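Local atomic coordinates of pseudouridine synthase (Pyrococcus abyssi, PDB entry 2AUS), a protein that probably isomerises specific uridines of RNA to pseudouridine, as the archaeal Cbf5 member of the TruB family of pseudouridine synthases. Residues I19-K24 against P272-L277; P29-P34 against W329-W334; L250-I255 against A288-K293. All coordinates share one frame; numbering follows the deposited sequence.

Contact 1 of 3, residues I19-K24 against P272-L277; sequences IVKDDK and PGIVKL
Val275 O is gripped by two successive backbone amides of segment 19-24, Lys21 N at 2.6 Å and Asp22 N at 2.8 Å. The two donors use the carbonyl differently: Asp22 N lies in the carbonyl plane on a lone pair, whereas Lys21 N is tilted 18° out of that plane and its N-H is the more bent of the two. With both amides so near, Lys21 CB packs against the same oxygen. On the other side of Lys276 the pairing is regular. Ile19 N gives an almost straight bond of 2.7 Å to Leu277 O, and Leu277 N returns one of 3.0 Å to Ile19 O. Val20 and Lys276 form the intervening non-hydrogen-bonded pair, their side chains side by side and pointing the same way, with Val20 CG2 4.1 Å from Lys276 CB. The geometry thus places strand 18-20, from the N-terminal part of the chain, as an antiparallel edge strand on strand 274-278 of the PUA domain. Strand 274-278 is itself irregular, since Val275 and Lys276 both face Trp254 in a classic beta bulge. On the face shared by Ile19 and Leu277, Leu277 CD1 approaches Ile19 O at 3.5 Å and lies against CB of Ile19; chi1 of 36° sets Leu277 CG between its own N and carbonyl carbon. Helix 306-311 packs on this face through Met309 and Ile310. Lys21 runs extended across Ile274, its CD 3.7 Å from Ile274 O, and only at chi4 (67°) does it bend, taking NZ to the carbonyl oxygens of Met309 and Arg312. Val275 CG1 meets Asp22 O at 3.5 Å.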
loop_
_atom_site.group_PDB
_atom_site.type_symbol
_atom_site.label_atom_id
_atom_site.label_comp_id
_atom_site.label_asym_id
_atom_site.label_seq_id
_atom_site.Cartn_x
_atom_site.Cartn_y
_atom_site.Cartn_z
ATOM N N ILE A 19 -27.543 -3.678 42.610
ATOM C CA ILE A 19 -28.628 -3.872 43.554
ATOM C C ILE A 19 -29.343 -5.185 43.250
ATOM O O ILE A 19 -29.870 -5.378 42.154
ATOM C CB ILE A 19 -29.632 -2.707 43.481
ATOM C CG1 ILE A 19 -28.897 -1.385 43.732
ATOM C CG2 ILE A 19 -30.745 -2.909 44.504
ATOM C CD1 ILE A 19 -29.775 -0.166 43.659
ATOM N N VAL A 20 -29.343 -6.085 44.229
ATOM C CA VAL A 20 -29.966 -7.392 44.075
ATOM C C VAL A 20 -31.451 -7.375 44.399
ATOM O O VAL A 20 -31.869 -6.986 45.487
ATOM C CB VAL A 20 -29.282 -8.444 44.964
ATOM C CG1 VAL A 20 -29.959 -9.784 44.789
ATOM C CG2 VAL A 20 -27.819 -8.549 44.605
ATOM N N LYS A 21 -32.244 -7.811 43.432
ATOM C CA LYS A 21 -33.687 -7.860 43.583
ATOM C C LYS A 21 -34.071 -9.269 44.050
ATOM O O LYS A 21 -34.884 -9.429 44.958
ATOM C CB LYS A 21 -34.333 -7.523 42.234
ATOM C CG LYS A 21 -35.837 -7.294 42.234
ATOM C CD LYS A 21 -36.289 -6.918 40.824
ATOM C CE LYS A 21 -37.803 -6.920 40.668
ATOM N NZ LYS A 21 -38.462 -5.850 41.454
ATOM N N ASP A 22 -33.458 -10.285 43.443
ATOM C CA ASP A 22 -33.738 -11.681 43.777
ATOM C C ASP A 22 -32.484 -12.365 44.322
ATOM O O ASP A 22 -31.679 -12.885 43.549
ATOM C CB ASP A 22 -34.214 -12.432 42.526
ATOM C CG ASP A 22 -34.758 -13.825 42.841
ATOM O OD1 ASP A 22 -34.211 -14.510 43.736
ATOM O OD2 ASP A 22 -35.732 -14.247 42.178
ATOM N N ASP A 23 -32.336 -12.388 45.647
ATOM C CA ASP A 23 -31.161 -12.986 46.290
ATOM C C ASP A 23 -31.028 -14.495 46.109
ATOM O O ASP A 23 -29.941 -15.048 46.273
ATOM C CB ASP A 23 -31.158 -12.707 47.800
ATOM C CG ASP A 23 -31.426 -11.256 48.135
ATOM O OD1 ASP A 23 -30.935 -10.373 47.402
ATOM O OD2 ASP A 23 -32.122 -11.003 49.146
ATOM N N LYS A 24 -32.130 -15.162 45.780
ATOM C CA LYS A 24 -32.104 -16.612 45.627
ATOM C C LYS A 24 -31.864 -17.128 44.212
ATOM O O LYS A 24 -31.634 -18.323 44.023
ATOM C CB LYS A 24 -33.414 -17.208 46.160
ATOM C CG LYS A 24 -33.749 -16.820 47.593
ATOM C CD LYS A 24 -32.774 -17.435 48.586
ATOM C CE LYS A 24 -33.129 -17.030 50.017
ATOM N NZ LYS A 24 -32.241 -17.677 51.032
ATOM N N PRO A 272 -40.265 -8.936 36.345
ATOM C CA PRO A 272 -40.190 -10.231 37.036
ATOM C C PRO A 272 -38.974 -11.081 36.661
ATOM O O PRO A 272 -38.613 -12.005 37.387
ATOM C CB PRO A 272 -41.497 -10.917 36.626
ATOM C CG PRO A 272 -42.428 -9.769 36.410
ATOM C CD PRO A 272 -41.561 -8.791 35.656
ATOM N N GLY A 273 -38.357 -10.779 35.525
ATOM C CA GLY A 273 -37.200 -11.542 35.094
ATOM C C GLY A 273 -35.875 -11.002 35.607
ATOM O O GLY A 273 -34.834 -11.637 35.438
ATOM N N ILE A 274 -35.911 -9.839 36.247
ATOM C CA ILE A 274 -34.701 -9.206 36.766
ATOM C C ILE A 274 -34.225 -9.784 38.099
ATOM O O ILE A 274 -34.998 -9.919 39.041
ATOM C CB ILE A 274 -34.929 -7.697 36.940
ATOM C CG1 ILE A 274 -35.343 -7.089 35.596
ATOM C CG2 ILE A 274 -33.678 -7.037 37.498
ATOM C CD1 ILE A 274 -35.734 -5.631 35.678
ATOM N N VAL A 275 -32.943 -10.122 38.170
ATOM C CA VAL A 275 -32.363 -10.668 39.394
ATOM C C VAL A 275 -31.638 -9.548 40.146
ATOM O O VAL A 275 -31.841 -9.352 41.341
ATOM C CB VAL A 275 -31.369 -11.802 39.075
ATOM C CG1 VAL A 275 -30.579 -12.178 40.330
ATOM C CG2 VAL A 275 -32.131 -13.015 38.537
ATOM N N LYS A 276 -30.797 -8.819 39.427
ATOM C CA LYS A 276 -30.044 -7.716 40.002
ATOM C C LYS A 276 -29.699 -6.754 38.868
ATOM O O LYS A 276 -29.738 -7.132 37.691
ATOM C CB LYS A 276 -28.769 -8.247 40.662
ATOM C CG LYS A 276 -27.911 -9.067 39.727
ATOM C CD LYS A 276 -26.874 -9.886 40.482
ATOM C CE LYS A 276 -26.018 -10.677 39.514
ATOM N NZ LYS A 276 -25.024 -11.511 40.230
ATOM N N LEU A 277 -29.369 -5.516 39.220
ATOM C CA LEU A 277 -29.033 -4.505 38.229
ATOM C C LEU A 277 -28.190 -3.367 38.792
ATOM O O LEU A 277 -28.080 -3.195 40.003
ATOM C CB LEU A 277 -30.300 -3.918 37.585
ATOM C CG LEU A 277 -31.626 -3.664 38.324
ATOM C CD1 LEU A 277 -31.427 -3.349 39.788
ATOM C CD2 LEU A 277 -32.360 -2.528 37.610
#

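Contact 2 of 3, residues P29-P34 against W329-W334; sequences PKWGFP and WYPKLW
Trp31 lies against Tyr330, Pro331 and Leu333 where the loop after strand 18-20 meets the C-terminal tail after strand 316-323, a packing of two irregular segments with no direct hydrogen bond between them. CB of Trp31 sits 3.2 Å from Trp329 O and over the face of the Tyr330 ring, a CH-pi contact 4.0 Å from the centroid. With CG anti to the carbonyl carbon (chi1 -66°), the indole is carried along the tail. CG and CD1 remain near Trp329 O, while CE3 comes to 3.9 Å from Tyr330 CD1. CE2 and NE1 lie beneath Pro331 CD, which stands over the five-membered ring only 8° off its normal in a second CH-pi contact. Farther out, CZ2 reaches Leu333 CD1 at 3.9 Å. Gly32 next to it runs close past Tyr330, and a CB there would clash with Tyr330 CE2. Lys293 NZ and Glu295 add polar links: the lysine bonds to both Trp31 O and Tyr330 OH, and Glu295 to Tyr330 OH and Phe33 N. Phe33 points its edge at the Trp329 face, planes at 81°, with Phe33 CE2 4.1 Å from Trp329 CE2.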
loop_
_atom_site.group_PDB
_atom_site.type_symbol
_atom_site.label_atom_id
_atom_site.label_comp_id
_atom_site.label_asym_id
_atom_site.label_seq_id
_atom_site.Cartn_x
_atom_site.Cartn_y
_atom_site.Cartn_z
ATOM N N PRO A 29 -25.844 -24.510 35.287
ATOM C CA PRO A 29 -24.482 -24.621 34.753
ATOM C C PRO A 29 -24.400 -25.275 33.382
ATOM O O PRO A 29 -23.412 -25.107 32.675
ATOM C CB PRO A 29 -23.747 -25.426 35.830
ATOM C CG PRO A 29 -24.838 -26.276 36.416
ATOM C CD PRO A 29 -25.997 -25.301 36.520
ATOM N N LYS A 30 -25.439 -26.010 32.995
ATOM C CA LYS A 30 -25.438 -26.678 31.697
ATOM C C LYS A 30 -25.860 -25.737 30.576
ATOM O O LYS A 30 -25.549 -25.972 29.410
ATOM C CB LYS A 30 -26.374 -27.891 31.721
ATOM C CG LYS A 30 -26.033 -28.932 32.785
ATOM C CD LYS A 30 -24.626 -29.485 32.596
ATOM C CE LYS A 30 -24.254 -30.449 33.713
ATOM N NZ LYS A 30 -22.866 -30.964 33.541
ATOM N N TRP A 31 -26.574 -24.672 30.926
ATOM C CA TRP A 31 -27.028 -23.721 29.920
ATOM C C TRP A 31 -26.046 -22.575 29.732
ATOM O O TRP A 31 -25.638 -21.925 30.693
ATOM C CB TRP A 31 -28.402 -23.178 30.302
ATOM C CG TRP A 31 -29.473 -24.240 30.269
ATOM C CD1 TRP A 31 -29.369 -25.496 29.734
ATOM C CD2 TRP A 31 -30.816 -24.119 30.743
ATOM N NE1 TRP A 31 -30.563 -26.161 29.844
ATOM C CE2 TRP A 31 -31.472 -25.339 30.460
ATOM C CE3 TRP A 31 -31.535 -23.097 31.381
ATOM C CZ2 TRP A 31 -32.810 -25.567 30.791
ATOM C CZ3 TRP A 31 -32.873 -23.325 31.710
ATOM C CH2 TRP A 31 -33.492 -24.550 31.413
ATOM N N GLY A 32 -25.662 -22.335 28.484
ATOM C CA GLY A 32 -24.730 -21.260 28.205
ATOM C C GLY A 32 -23.306 -21.594 28.595
ATOM O O GLY A 32 -22.954 -22.763 28.768
ATOM N N PHE A 33 -22.484 -20.558 28.730
ATOM C CA PHE A 33 -21.079 -20.732 29.083
ATOM C C PHE A 33 -20.535 -19.484 29.739
ATOM O O PHE A 33 -21.041 -18.386 29.514
ATOM C CB PHE A 33 -20.195 -20.919 27.841
ATOM C CG PHE A 33 -20.653 -21.984 26.899
ATOM C CD1 PHE A 33 -20.072 -23.247 26.922
ATOM C CD2 PHE A 33 -21.621 -21.706 25.938
ATOM C CE1 PHE A 33 -20.461 -24.228 26.002
ATOM C CE2 PHE A 33 -22.017 -22.671 25.022
ATOM C CZ PHE A 33 -21.428 -23.935 25.047
ATOM N N PRO A 34 -19.512 -19.639 30.595
ATOM C CA PRO A 34 -18.947 -18.436 31.204
ATOM C C PRO A 34 -18.361 -17.791 29.934
ATOM O O PRO A 34 -17.738 -18.481 29.122
ATOM C CB PRO A 34 -17.863 -18.995 32.113
ATOM C CG PRO A 34 -18.458 -20.299 32.564
ATOM C CD PRO A 34 -19.043 -20.857 31.283
ATOM N N TRP A 329 -29.077 -21.764 23.791
ATOM C CA TRP A 329 -28.310 -21.799 25.030
ATOM C C TRP A 329 -29.191 -21.932 26.261
ATOM O O TRP A 329 -28.881 -22.704 27.155
ATOM C CB TRP A 329 -27.409 -20.565 25.138
ATOM C CG TRP A 329 -26.271 -20.591 24.146
ATOM C CD1 TRP A 329 -26.076 -21.500 23.136
ATOM C CD2 TRP A 329 -25.199 -19.645 24.044
ATOM N NE1 TRP A 329 -24.956 -21.171 22.413
ATOM C CE2 TRP A 329 -24.403 -20.033 22.943
ATOM C CE3 TRP A 329 -24.844 -18.497 24.763
ATOM C CZ2 TRP A 329 -23.263 -19.326 22.557
ATOM C CZ3 TRP A 329 -23.710 -17.793 24.377
ATOM C CH2 TRP A 329 -22.939 -18.208 23.277
ATOM N N TYR A 330 -30.283 -21.177 26.305
ATOM C CA TYR A 330 -31.225 -21.238 27.425
ATOM C C TYR A 330 -32.558 -21.531 26.741
ATOM O O TYR A 330 -33.422 -20.663 26.614
ATOM C CB TYR A 330 -31.279 -19.895 28.163
ATOM C CG TYR A 330 -30.011 -19.568 28.929
ATOM C CD1 TYR A 330 -29.951 -19.726 30.315
ATOM C CD2 TYR A 330 -28.872 -19.107 28.267
ATOM C CE1 TYR A 330 -28.789 -19.430 31.024
ATOM C CE2 TYR A 330 -27.700 -18.811 28.964
ATOM C CZ TYR A 330 -27.670 -18.979 30.345
ATOM O OH TYR A 330 -26.517 -18.737 31.046
ATOM N N PRO A 331 -32.743 -22.778 26.309
ATOM C CA PRO A 331 -33.953 -23.222 25.610
ATOM C C PRO A 331 -35.280 -23.145 26.333
ATOM O O PRO A 331 -35.355 -23.324 27.548
ATOM C CB PRO A 331 -33.613 -24.660 25.244
ATOM C CG PRO A 331 -32.871 -25.112 26.462
ATOM C CD PRO A 331 -31.921 -23.939 26.703
ATOM N N LYS A 332 -36.330 -22.867 25.569
ATOM C CA LYS A 332 -37.671 -22.871 26.120
ATOM C C LYS A 332 -38.067 -24.338 26.045
ATOM O O LYS A 332 -37.973 -24.959 24.979
ATOM C CB LYS A 332 -38.630 -22.038 25.270
ATOM C CG LYS A 332 -38.572 -20.555 25.547
ATOM C CD LYS A 332 -39.755 -19.859 24.916
ATOM C CE LYS A 332 -39.707 -18.364 25.138
ATOM N NZ LYS A 332 -40.890 -17.706 24.518
ATOM N N LEU A 333 -38.474 -24.899 27.174
ATOM C CA LEU A 333 -38.873 -26.297 27.233
ATOM C C LEU A 333 -40.326 -26.388 27.685
ATOM O O LEU A 333 -40.662 -25.977 28.796
ATOM C CB LEU A 333 -37.974 -27.052 28.212
ATOM C CG LEU A 333 -36.472 -26.950 27.934
ATOM C CD1 LEU A 333 -35.679 -27.551 29.089
ATOM C CD2 LEU A 333 -36.153 -27.672 26.631
ATOM N N TRP A 334 -41.184 -26.914 26.816
ATOM C CA TRP A 334 -42.605 -27.059 27.129
ATOM C C TRP A 334 -42.905 -28.505 27.540
ATOM O O TRP A 334 -43.445 -28.703 28.654
ATOM C CB TRP A 334 -43.471 -26.680 25.913
ATOM C CG TRP A 334 -42.767 -25.817 24.893
ATOM C CD1 TRP A 334 -41.854 -26.227 23.960
ATOM C CD2 TRP A 334 -42.899 -24.399 24.726
ATOM N NE1 TRP A 334 -41.408 -25.153 23.223
ATOM C CE2 TRP A 334 -42.034 -24.019 23.671
ATOM C CE3 TRP A 334 -43.666 -23.411 25.362
ATOM C CZ2 TRP A 334 -41.910 -22.692 23.244
ATOM C CZ3 TRP A 334 -43.542 -22.088 24.934
ATOM C CH2 TRP A 334 -42.670 -21.744 23.884
ATOM O OXT TRP A 334 -42.598 -29.415 26.733
#

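Contact 3 of 3, residues L250-I255 against A288-K293; sequences LPKIWI and AIMTLK
Within the PUA-domain sheet, strands 252-255 and 286-291 run parallel as neighbours, their short axes 33° apart. Four backbone bonds knit them in the staggered parallel pattern: Pro251 O accepts from Ala288 N, Ala288 O from Ile253 N, Ile253 O from Met290 N at 2.7 Å, and Met290 O from Ile255 N at 2.8 Å. Lys252, Trp254, Ala288 and Met290 share one face. Met290 CB lies over the indole of Trp254, 3.5 Å from Trp254 CD1, and its CG touches Lys252 CD at 3.9 Å. Thr291 O sits at the edge of the same indole, in its plane, 3.3 Å from Trp254 CD1, while NE1 bonds to Asp294. Were the indole replaced by an alanine here, Met290 would probably lose the ring its CB lies over and Asp294 its donor. On the reverse face Ile255 CD1 packs against Ile289 CG2 at 3.6 Å; with chi1 at 65°, Ile255 CG1 turns to 3.5 Å from Met290 O. Beyond the Ile255 N to Met290 O bond a water joins the two segments, donating to Ile255 O at 2.6 Å and accepting from Leu292 N. The chemistry implies a pairing held by backbone bonds through its middle, flanked by an indole-methionine contact on one face and by isoleucines on the other, with solvent supplying the link at its end.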
loop_
_atom_site.group_PDB
_atom_site.type_symbol
_atom_site.label_atom_id
_atom_site.label_comp_id
_atom_site.label_asym_id
_atom_site.label_seq_id
_atom_site.Cartn_x
_atom_site.Cartn_y
_atom_site.Cartn_z
ATOM N N LEU A 250 -21.190 -0.279 30.084
ATOM C CA LEU A 250 -22.627 -0.029 30.074
ATOM C C LEU A 250 -23.329 -0.496 31.335
ATOM O O LEU A 250 -22.878 -1.420 32.006
ATOM C CB LEU A 250 -23.305 -0.736 28.898
ATOM C CG LEU A 250 -22.966 -0.376 27.457
ATOM C CD1 LEU A 250 -23.907 -1.146 26.547
ATOM C CD2 LEU A 250 -23.100 1.117 27.239
ATOM N N PRO A 251 -24.449 0.156 31.682
ATOM C CA PRO A 251 -25.232 -0.210 32.866
ATOM C C PRO A 251 -25.800 -1.596 32.524
ATOM O O PRO A 251 -26.218 -1.834 31.385
ATOM C CB PRO A 251 -26.339 0.845 32.890
ATOM C CG PRO A 251 -25.744 2.003 32.147
ATOM C CD PRO A 251 -25.030 1.335 31.016
ATOM N N LYS A 252 -25.826 -2.507 33.483
ATOM C CA LYS A 252 -26.329 -3.839 33.190
ATOM C C LYS A 252 -27.520 -4.281 34.013
ATOM O O LYS A 252 -27.758 -3.770 35.104
ATOM C CB LYS A 252 -25.202 -4.857 33.370
ATOM C CG LYS A 252 -24.027 -4.612 32.461
ATOM C CD LYS A 252 -22.850 -5.488 32.826
ATOM C CE LYS A 252 -21.654 -5.162 31.948
ATOM N NZ LYS A 252 -20.477 -5.998 32.299
ATOM N N ILE A 253 -28.263 -5.240 33.465
ATOM C CA ILE A 253 -29.414 -5.834 34.138
ATOM C C ILE A 253 -29.228 -7.340 33.986
ATOM O O ILE A 253 -29.156 -7.855 32.872
ATOM C CB ILE A 253 -30.749 -5.418 33.479
ATOM C CG1 ILE A 253 -30.916 -3.898 33.571
ATOM C CG2 ILE A 253 -31.933 -6.129 34.183
ATOM C CD1 ILE A 253 -32.138 -3.364 32.841
ATOM N N TRP A 254 -29.119 -8.034 35.111
ATOM C CA TRP A 254 -28.921 -9.475 35.125
ATOM C C TRP A 254 -30.267 -10.182 35.274
ATOM O O TRP A 254 -31.050 -9.876 36.171
ATOM C CB TRP A 254 -27.974 -9.839 36.272
ATOM C CG TRP A 254 -26.548 -9.434 36.017
ATOM C CD1 TRP A 254 -25.566 -10.210 35.466
ATOM C CD2 TRP A 254 -25.927 -8.179 36.355
ATOM N NE1 TRP A 254 -24.378 -9.523 35.448
ATOM C CE2 TRP A 254 -24.570 -8.273 35.982
ATOM C CE3 TRP A 254 -26.393 -6.981 36.930
ATOM C CZ2 TRP A 254 -23.652 -7.219 36.180
ATOM C CZ3 TRP A 254 -25.487 -5.928 37.131
ATOM C CH2 TRP A 254 -24.128 -6.056 36.748
ATOM N N ILE A 255 -30.538 -11.141 34.401
ATOM C CA ILE A 255 -31.827 -11.810 34.447
ATOM C C ILE A 255 -31.814 -13.303 34.695
ATOM O O ILE A 255 -30.795 -13.975 34.513
ATOM C CB ILE A 255 -32.608 -11.528 33.153
ATOM C CG1 ILE A 255 -31.886 -12.160 31.956
ATOM C CG2 ILE A 255 -32.724 -10.015 32.959
ATOM C CD1 ILE A 255 -32.638 -12.056 30.654
ATOM N N ALA A 288 -27.310 -3.172 28.944
ATOM C CA ALA A 288 -26.953 -4.501 28.484
ATOM C C ALA A 288 -27.653 -5.497 29.403
ATOM O O ALA A 288 -27.523 -5.410 30.616
ATOM C CB ALA A 288 -25.440 -4.690 28.542
ATOM N N ILE A 289 -28.408 -6.421 28.816
ATOM C CA ILE A 289 -29.118 -7.447 29.566
ATOM C C ILE A 289 -28.171 -8.636 29.661
ATOM O O ILE A 289 -27.688 -9.130 28.642
ATOM C CB ILE A 289 -30.382 -7.896 28.836
ATOM C CG1 ILE A 289 -31.336 -6.702 28.664
ATOM C CG2 ILE A 289 -31.020 -9.059 29.589
ATOM C CD1 ILE A 289 -32.623 -7.059 27.975
ATOM N N MET A 290 -27.924 -9.101 30.882
ATOM C CA MET A 290 -26.976 -10.186 31.092
ATOM C C MET A 290 -27.575 -11.408 31.755
ATOM O O MET A 290 -28.546 -11.304 32.509
ATOM C CB MET A 290 -25.826 -9.695 31.987
ATOM C CG MET A 290 -25.214 -8.336 31.610
ATOM S SD MET A 290 -24.365 -8.247 30.031
ATOM C CE MET A 290 -22.855 -9.125 30.369
ATOM N N THR A 291 -26.976 -12.566 31.493
ATOM C CA THR A 291 -27.428 -13.785 32.144
ATOM C C THR A 291 -26.679 -13.781 33.474
ATOM O O THR A 291 -25.756 -12.979 33.676
ATOM C CB THR A 291 -26.971 -15.068 31.436
ATOM O OG1 THR A 291 -25.541 -15.160 31.527
ATOM C CG2 THR A 291 -27.418 -15.102 29.970
ATOM N N LEU A 292 -27.053 -14.699 34.360
ATOM C CA LEU A 292 -26.396 -14.806 35.654
ATOM C C LEU A 292 -24.948 -15.287 35.528
ATOM O O LEU A 292 -24.216 -15.309 36.513
ATOM C CB LEU A 292 -27.202 -15.732 36.578
ATOM C CG LEU A 292 -28.556 -15.103 36.932
ATOM C CD1 LEU A 292 -29.427 -16.048 37.766
ATOM C CD2 LEU A 292 -28.285 -13.815 37.677
ATOM N N LYS A 293 -24.535 -15.671 34.324
ATOM C CA LYS A 293 -23.155 -16.107 34.106
ATOM C C LYS A 293 -22.392 -14.961 33.448
ATOM O O LYS A 293 -21.287 -15.138 32.963
ATOM C CB LYS A 293 -23.107 -17.337 33.195
ATOM C CG LYS A 293 -23.823 -18.567 33.748
ATOM C CD LYS A 293 -23.581 -19.780 32.843
ATOM C CE LYS A 293 -24.436 -20.973 33.273
ATOM N NZ LYS A 293 -25.901 -20.676 33.163
HETATM O O HOH W 1 -29.418 -16.073 33.719
#

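Contacts 1 and 3 belong to one mixed sheet, in which strands 18-20, 274-278, 252-255 and 286-291 are successive neighbours; their centres lie 10 Å apart, and Val275 N bonds to Trp254 O between them. Contact 2 stands outside the sheet, its centre 19 Å from contact 1 and 16 Å from contact 3. Lys293 connects it to contact 3. Along the chain the order is 19-24, 29-34, 250-255, 272-277, 288-293, 329-334, so contact 1 brings the N-terminal part to a PUA-domain strand and contact 2 brings it to the C-terminal tail, across some 250 to 295 residues, whereas contact 3 is internal to that domain. Strand 18-20 thus extends the PUA-domain sheet as its outermost strand within this chain.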